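PDB 2VKX: neural CELL adhesion molecule from Homo sapiens, which acts as an adhesion receptor on the surface of neural cells, represented here by its tandem fibronectin type III domains 1 and 2. Local coordinates for residues D173-Y178 with V197-A202; P139-L144 with E157-S162. The protein carries 1 engineered substitution. All coordinates share one frame; numbering follows the deposited sequence.

How the contacts relate
Both contacts lie at the surface of the second fibronectin type III domain and belong to one four-stranded antiparallel sheet, in which strands 140-149 and 177-186 are neighbours. Contact 2 joins the outermost strand 158-161 to 140-149; contact 1 joins the other outermost strand, 189-199, to 177-186, at its far end beside the C-terminus. The centres are about 25 Å apart. Each has a buried tyrosine on one face, Y178 beside F198 or Y143 beside L160; the other face carries the charged pair E177 and R199 in contact 1, and L144 with R159 in contact 2. Contact 1 is rich in hydrogen bonds because it includes a loop; contact 2 relies on two backbone bonds and a flat histidine-arginine stack.

Contact 1 of 2, residues D173-Y178 with V197-A202; sequences DWNAEY and VFRTAA. With SO4 (sulfate ion), chain H.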
loop_
_atom_site.group_PDB
_atom_site.type_symbol
_atom_site.label_atom_id
_atom_site.label_comp_id
_atom_site.label_asym_id
_atom_site.label_seq_id
_atom_site.Cartn_x
_atom_site.Cartn_y
_atom_site.Cartn_z
ATOM N N ASP A 173 -0.018 -29.083 -30.290
ATOM C CA ASP A 173 -0.580 -29.808 -31.421
ATOM C C ASP A 173 -1.221 -28.789 -32.349
ATOM O O ASP A 173 -1.712 -27.756 -31.890
ATOM C CB ASP A 173 -1.651 -30.800 -30.971
ATOM C CG ASP A 173 -1.112 -31.862 -30.036
ATOM O OD1 ASP A 173 0.118 -32.080 -30.024
ATOM O OD2 ASP A 173 -1.928 -32.489 -29.323
ATOM N N TRP A 174 -1.222 -29.076 -33.649
ATOM C CA TRP A 174 -1.818 -28.168 -34.631
ATOM C C TRP A 174 -3.326 -28.374 -34.740
ATOM O O TRP A 174 -3.830 -29.478 -34.540
ATOM C CB TRP A 174 -1.198 -28.368 -36.026
ATOM C CG TRP A 174 0.262 -28.081 -36.115
ATOM C CD1 TRP A 174 1.290 -28.940 -35.834
ATOM C CD2 TRP A 174 0.866 -26.836 -36.469
ATOM N NE1 TRP A 174 2.500 -28.302 -35.991
ATOM C CE2 TRP A 174 2.268 -27.008 -36.378
ATOM C CE3 TRP A 174 0.360 -25.585 -36.854
ATOM C CZ2 TRP A 174 3.171 -25.973 -36.660
ATOM C CZ3 TRP A 174 1.261 -24.553 -37.133
ATOM C CH2 TRP A 174 2.649 -24.757 -37.034
ATOM N N ASN A 175 -4.035 -27.300 -35.071
ATOM C CA ASN A 175 -5.491 -27.337 -35.225
ATOM C C ASN A 175 -6.170 -27.933 -33.991
ATOM O O ASN A 175 -7.140 -28.679 -34.113
ATOM C CB ASN A 175 -5.854 -28.154 -36.467
ATOM C CG ASN A 175 -7.319 -28.071 -36.809
ATOM O OD1 ASN A 175 -7.908 -26.988 -36.806
ATOM N ND2 ASN A 175 -7.919 -29.212 -37.118
ATOM N N ALA A 176 -5.658 -27.577 -32.812
ATOM C CA ALA A 176 -6.160 -28.088 -31.545
ATOM C C ALA A 176 -6.527 -26.969 -30.573
ATOM O O ALA A 176 -5.902 -25.899 -30.568
ATOM C CB ALA A 176 -5.111 -29.010 -30.919
ATOM N N GLU A 177 -7.538 -27.242 -29.744
ATOM C CA GLU A 177 -8.043 -26.286 -28.759
ATOM C C GLU A 177 -7.530 -26.567 -27.364
ATOM O O GLU A 177 -7.637 -27.686 -26.865
ATOM C CB GLU A 177 -9.569 -26.301 -28.744
ATOM C CG GLU A 177 -10.198 -25.726 -29.994
ATOM C CD GLU A 177 -11.691 -25.900 -30.005
ATOM O OE1 GLU A 177 -12.374 -25.247 -29.192
ATOM O OE2 GLU A 177 -12.185 -26.701 -30.819
ATOM N N TYR A 178 -6.994 -25.528 -26.730
ATOM C CA TYR A 178 -6.430 -25.654 -25.393
ATOM C C TYR A 178 -7.048 -24.708 -24.368
ATOM O O TYR A 178 -7.669 -23.706 -24.729
ATOM C CB TYR A 178 -4.925 -25.371 -25.432
ATOM C CG TYR A 178 -4.094 -26.389 -26.152
ATOM C CD1 TYR A 178 -3.970 -26.373 -27.547
ATOM C CD2 TYR A 178 -3.408 -27.369 -25.440
ATOM C CE1 TYR A 178 -3.174 -27.314 -28.209
ATOM C CE2 TYR A 178 -2.614 -28.309 -26.089
ATOM C CZ TYR A 178 -2.500 -28.275 -27.467
ATOM O OH TYR A 178 -1.695 -29.205 -28.080
ATOM N N VAL A 197 -8.725 -19.574 -22.969
ATOM C CA VAL A 197 -8.878 -20.597 -23.999
ATOM C C VAL A 197 -8.438 -20.118 -25.374
ATOM O O VAL A 197 -8.793 -19.022 -25.801
ATOM C CB VAL A 197 -10.337 -21.088 -24.082
ATOM C CG1 VAL A 197 -10.471 -22.165 -25.138
ATOM C CG2 VAL A 197 -10.755 -21.636 -22.751
ATOM N N PHE A 198 -7.663 -20.950 -26.064
ATOM C CA PHE A 198 -7.180 -20.602 -27.389
ATOM C C PHE A 198 -7.120 -21.813 -28.321
ATOM O O PHE A 198 -7.322 -22.959 -27.910
ATOM C CB PHE A 198 -5.800 -19.955 -27.287
ATOM C CG PHE A 198 -4.744 -20.889 -26.831
ATOM C CD1 PHE A 198 -3.995 -21.608 -27.751
ATOM C CD2 PHE A 198 -4.540 -21.109 -25.475
ATOM C CE1 PHE A 198 -3.056 -22.541 -27.330
ATOM C CE2 PHE A 198 -3.610 -22.034 -25.038
ATOM C CZ PHE A 198 -2.863 -22.757 -25.970
ATOM N N ARG A 199 -6.817 -21.531 -29.583
ATOM C CA ARG A 199 -6.753 -22.546 -30.609
ATOM C C ARG A 199 -5.599 -22.318 -31.581
ATOM O O ARG A 199 -5.502 -21.267 -32.221
ATOM C CB ARG A 199 -8.078 -22.575 -31.364
ATOM C CG ARG A 199 -8.062 -23.448 -32.578
ATOM C CD ARG A 199 -9.449 -23.834 -32.999
ATOM N NE ARG A 199 -9.406 -24.549 -34.272
ATOM C CZ ARG A 199 -10.373 -25.337 -34.727
ATOM N NH1 ARG A 199 -11.475 -25.520 -34.008
ATOM N NH2 ARG A 199 -10.231 -25.939 -35.900
ATOM N N THR A 200 -4.730 -23.315 -31.694
ATOM C CA THR A 200 -3.587 -23.226 -32.584
ATOM C C THR A 200 -4.042 -23.233 -34.037
ATOM O O THR A 200 -5.187 -23.580 -34.341
ATOM C CB THR A 200 -2.614 -24.390 -32.348
ATOM O OG1 THR A 200 -3.302 -25.639 -32.521
ATOM C CG2 THR A 200 -2.052 -24.318 -30.947
ATOM N N ALA A 201 -3.137 -22.837 -34.925
ATOM C CA ALA A 201 -3.426 -22.792 -36.349
ATOM C C ALA A 201 -3.504 -24.200 -36.948
ATOM O O ALA A 201 -3.183 -25.191 -36.287
ATOM C CB ALA A 201 -2.369 -21.971 -37.064
ATOM N N ALA A 202 -3.940 -24.274 -38.202
ATOM C CA ALA A 202 -4.079 -25.545 -38.909
ATOM C C ALA A 202 -2.739 -26.137 -39.338
ATOM O O ALA A 202 -2.568 -27.357 -39.342
ATOM C CB ALA A 202 -4.967 -25.360 -40.125
HETATM S S SO4 H . -4.561 -21.181 -40.242
HETATM O O1 SO4 H . -5.378 -22.252 -39.638
HETATM O O2 SO4 H . -3.140 -21.380 -39.899
HETATM O O3 SO4 H . -5.016 -19.877 -39.719
HETATM O O4 SO4 H . -4.709 -21.209 -41.710
#
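The hydroxyl of T200 works in both directions. OG1 donates to D173 O at 2.7 Å, in the carbonyl plane and on a lone pair, and accepts a nearly straight bond from A176 N at 3.1 Å. With chi1 at 57°, OG1 sits between the backbone N and carbonyl carbon of T200, facing the loop 173-176, and this one threonine ties together both ends of that turn. The backbone follows suit: T200 N donates to A176 O, and N175 N to A201 O. N175 has left-handed backbone angles, which asparagine tolerates well.

On one face of the sheet R199 stretches out beside N175. Its NH2 donates to N175 OD1 at 2.7 Å, with the oxygen lying 31° out of the guanidinium plane, while NH1 forms a longer salt bridge with E177 OE2 at 3.5 Å. Two acceptors on different nitrogens may limit the rotation of the guanidinium, though one bond is bent and the other long.

The other face is aromatic. Y178 CB lies over one face of the F198 ring, 3.4 Å from CZ, and the two rings are nearly parallel but slid apart. Beyond, Y178 OH accepts a bond from D173 N at 2.8 Å, the tyrosine corner familiar from fibronectin type III domains. A sulfate ion, probably from the crystallisation liquor, takes a bond from A202 N.

The pair closes the hairpin of strands 177-186 and 189-199 at its open end. L172 packs against Y178, F198 and T200, and backbone bonds run outward from E177 to L150 and from A201 to G123.

Contact 2 of 2, residues P139-L144 with E157-S162; sequences PIRHYL and EIRLPS
H142 and R159 meet flat against each other. Starting at the histidine CB, the first neighbours are L160 O, at 3.5 Å, and the R159 CG. The ring's CG and ND1 lie against the R159 methylenes, H142 ND1 being 3.4 Å from R159 CG. H142 CE1 comes 3.6 Å from R159 NE, and H142 NE2, on the far side of the ring from CB, lies 3.9 Å from R159 NH1. R159 CD sits over the ring centre in a CH-pi contact, and a bend at chi3 (83°) lays the guanidinium on the same ring with the planes only 3° apart. Arginine suits this place by offering both greasy methylenes and a flat cation.

The backbones pair at Y143 and L160: Y143 N donates to L160 O at 2.9 Å, and L160 N to Y143 O at 2.8 Å. Their side chains share the face away from the stack, where CB meets CB. The edge of the Y143 ring is turned to P161 O and S162 O, while I140 CG2 lies over one ring face. S162 OG hydrogen-bonds to D15 O of the second subunit, so its polar end looks to the other chain.

R141 and H142 both face E185 in a classic beta bulge. The guanidinium groups of R141 and R159 also approach, R141 NH2 lying 4.0 Å from R159 NH1, with their planes 54° apart. Two like charges beside the imidazole would probably disfavour its protonation, and a neutral ring would suit the flat stack.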
loop_
_atom_site.group_PDB
_atom_site.type_symbol
_atom_site.label_atom_id
_atom_site.label_comp_id
_atom_site.label_asym_id
_atom_site.label_seq_id
_atom_site.Cartn_x
_atom_site.Cartn_y
_atom_site.Cartn_z
ATOM N N PRO A 139 3.713 -11.204 -0.110
ATOM C CA PRO A 139 4.425 -11.465 -1.369
ATOM C C PRO A 139 3.923 -12.726 -2.068
ATOM O O PRO A 139 3.456 -13.664 -1.413
ATOM C CB PRO A 139 5.878 -11.605 -0.918
ATOM C CG PRO A 139 5.942 -10.686 0.240
ATOM C CD PRO A 139 4.668 -10.986 0.987
ATOM N N ILE A 140 4.013 -12.751 -3.392
ATOM C CA ILE A 140 3.581 -13.917 -4.135
ATOM C C ILE A 140 4.738 -14.889 -4.252
ATOM O O ILE A 140 5.830 -14.525 -4.680
ATOM C CB ILE A 140 3.034 -13.523 -5.519
ATOM C CG1 ILE A 140 1.610 -12.997 -5.336
ATOM C CG2 ILE A 140 3.065 -14.718 -6.483
ATOM C CD1 ILE A 140 0.920 -12.614 -6.603
ATOM N N ARG A 141 4.491 -16.127 -3.840
ATOM C CA ARG A 141 5.508 -17.164 -3.867
ATOM C C ARG A 141 5.727 -17.698 -5.274
ATOM O O ARG A 141 6.847 -17.678 -5.775
ATOM C CB ARG A 141 5.108 -18.303 -2.919
ATOM C CG ARG A 141 6.162 -19.417 -2.774
ATOM C CD ARG A 141 5.607 -20.668 -2.043
ATOM N NE ARG A 141 6.503 -21.826 -2.119
ATOM C CZ ARG A 141 6.134 -23.073 -1.834
ATOM N NH1 ARG A 141 4.890 -23.324 -1.454
ATOM N NH2 ARG A 141 7.004 -24.070 -1.936
ATOM N N HIS A 142 4.650 -18.164 -5.908
ATOM C CA HIS A 142 4.709 -18.724 -7.259
ATOM C C HIS A 142 3.428 -18.451 -8.025
ATOM O O HIS A 142 2.456 -17.929 -7.482
ATOM C CB HIS A 142 4.835 -20.249 -7.228
ATOM C CG HIS A 142 5.982 -20.761 -6.420
ATOM N ND1 HIS A 142 7.286 -20.727 -6.868
ATOM C CD2 HIS A 142 6.015 -21.339 -5.196
ATOM C CE1 HIS A 142 8.074 -21.261 -5.951
ATOM N NE2 HIS A 142 7.328 -21.640 -4.927
ATOM N N TYR A 143 3.458 -18.845 -9.298
ATOM C CA TYR A 143 2.327 -18.774 -10.215
ATOM C C TYR A 143 2.295 -20.209 -10.705
ATOM O O TYR A 143 3.319 -20.738 -11.141
ATOM C CB TYR A 143 2.598 -17.844 -11.397
ATOM C CG TYR A 143 2.336 -16.385 -11.114
ATOM C CD1 TYR A 143 1.036 -15.899 -11.010
ATOM C CD2 TYR A 143 3.396 -15.496 -10.899
ATOM C CE1 TYR A 143 0.797 -14.574 -10.698
ATOM C CE2 TYR A 143 3.167 -14.177 -10.583
ATOM C CZ TYR A 143 1.867 -13.722 -10.482
ATOM O OH TYR A 143 1.648 -12.416 -10.140
ATOM N N LEU A 144 1.138 -20.849 -10.611
ATOM C CA LEU A 144 1.021 -22.234 -11.042
ATOM C C LEU A 144 0.239 -22.290 -12.326
ATOM O O LEU A 144 -0.930 -21.929 -12.350
ATOM C CB LEU A 144 0.313 -23.057 -9.970
ATOM C CG LEU A 144 0.919 -22.915 -8.569
ATOM C CD1 LEU A 144 0.133 -23.776 -7.585
ATOM C CD2 LEU A 144 2.399 -23.313 -8.594
ATOM N N GLU A 157 2.231 -29.755 -14.591
ATOM C CA GLU A 157 2.059 -28.398 -14.072
ATOM C C GLU A 157 3.356 -27.575 -14.048
ATOM O O GLU A 157 4.413 -28.092 -13.706
ATOM C CB GLU A 157 1.464 -28.464 -12.666
ATOM C CG GLU A 157 1.244 -27.108 -12.022
ATOM C CD GLU A 157 0.833 -27.219 -10.564
ATOM O OE1 GLU A 157 1.611 -27.794 -9.773
ATOM O OE2 GLU A 157 -0.263 -26.735 -10.206
ATOM N N ILE A 158 3.259 -26.292 -14.402
ATOM C CA ILE A 158 4.415 -25.385 -14.429
ATOM C C ILE A 158 4.452 -24.394 -13.257
ATOM O O ILE A 158 3.458 -23.726 -12.965
ATOM C CB ILE A 158 4.446 -24.558 -15.731
ATOM C CG1 ILE A 158 4.598 -25.483 -16.936
ATOM C CG2 ILE A 158 5.581 -23.558 -15.685
ATOM C CD1 ILE A 158 4.562 -24.762 -18.273
ATOM N N ARG A 159 5.606 -24.298 -12.598
ATOM C CA ARG A 159 5.786 -23.386 -11.469
ATOM C C ARG A 159 6.561 -22.162 -11.948
ATOM O O ARG A 159 7.603 -22.298 -12.576
ATOM C CB ARG A 159 6.551 -24.086 -10.338
ATOM C CG ARG A 159 6.681 -23.254 -9.061
ATOM C CD ARG A 159 6.940 -24.111 -7.815
ATOM N NE ARG A 159 8.348 -24.468 -7.636
ATOM C CZ ARG A 159 8.830 -25.093 -6.561
ATOM N NH1 ARG A 159 8.012 -25.433 -5.569
ATOM N NH2 ARG A 159 10.126 -25.368 -6.472
ATOM N N LEU A 160 6.051 -20.969 -11.658
ATOM C CA LEU A 160 6.713 -19.747 -12.101
ATOM C C LEU A 160 7.038 -18.793 -10.967
ATOM O O LEU A 160 6.280 -18.682 -10.007
ATOM C CB LEU A 160 5.846 -19.029 -13.136
ATOM C CG LEU A 160 5.562 -19.825 -14.414
ATOM C CD1 LEU A 160 4.613 -19.039 -15.306
ATOM C CD2 LEU A 160 6.867 -20.118 -15.130
ATOM N N PRO A 161 8.177 -18.084 -11.070
ATOM C CA PRO A 161 8.629 -17.123 -10.057
ATOM C C PRO A 161 7.700 -15.911 -10.029
ATOM O O PRO A 161 7.162 -15.522 -11.062
ATOM C CB PRO A 161 10.033 -16.740 -10.539
ATOM C CG PRO A 161 10.424 -17.846 -11.445
ATOM C CD PRO A 161 9.152 -18.160 -12.166
ATOM N N SER A 162 7.528 -15.310 -8.856
ATOM C CA SER A 162 6.661 -14.150 -8.725
ATOM C C SER A 162 6.966 -13.053 -9.740
ATOM O O SER A 162 6.054 -12.366 -10.203
ATOM C CB SER A 162 6.746 -13.578 -7.313
ATOM O OG SER A 162 8.046 -13.110 -7.014
#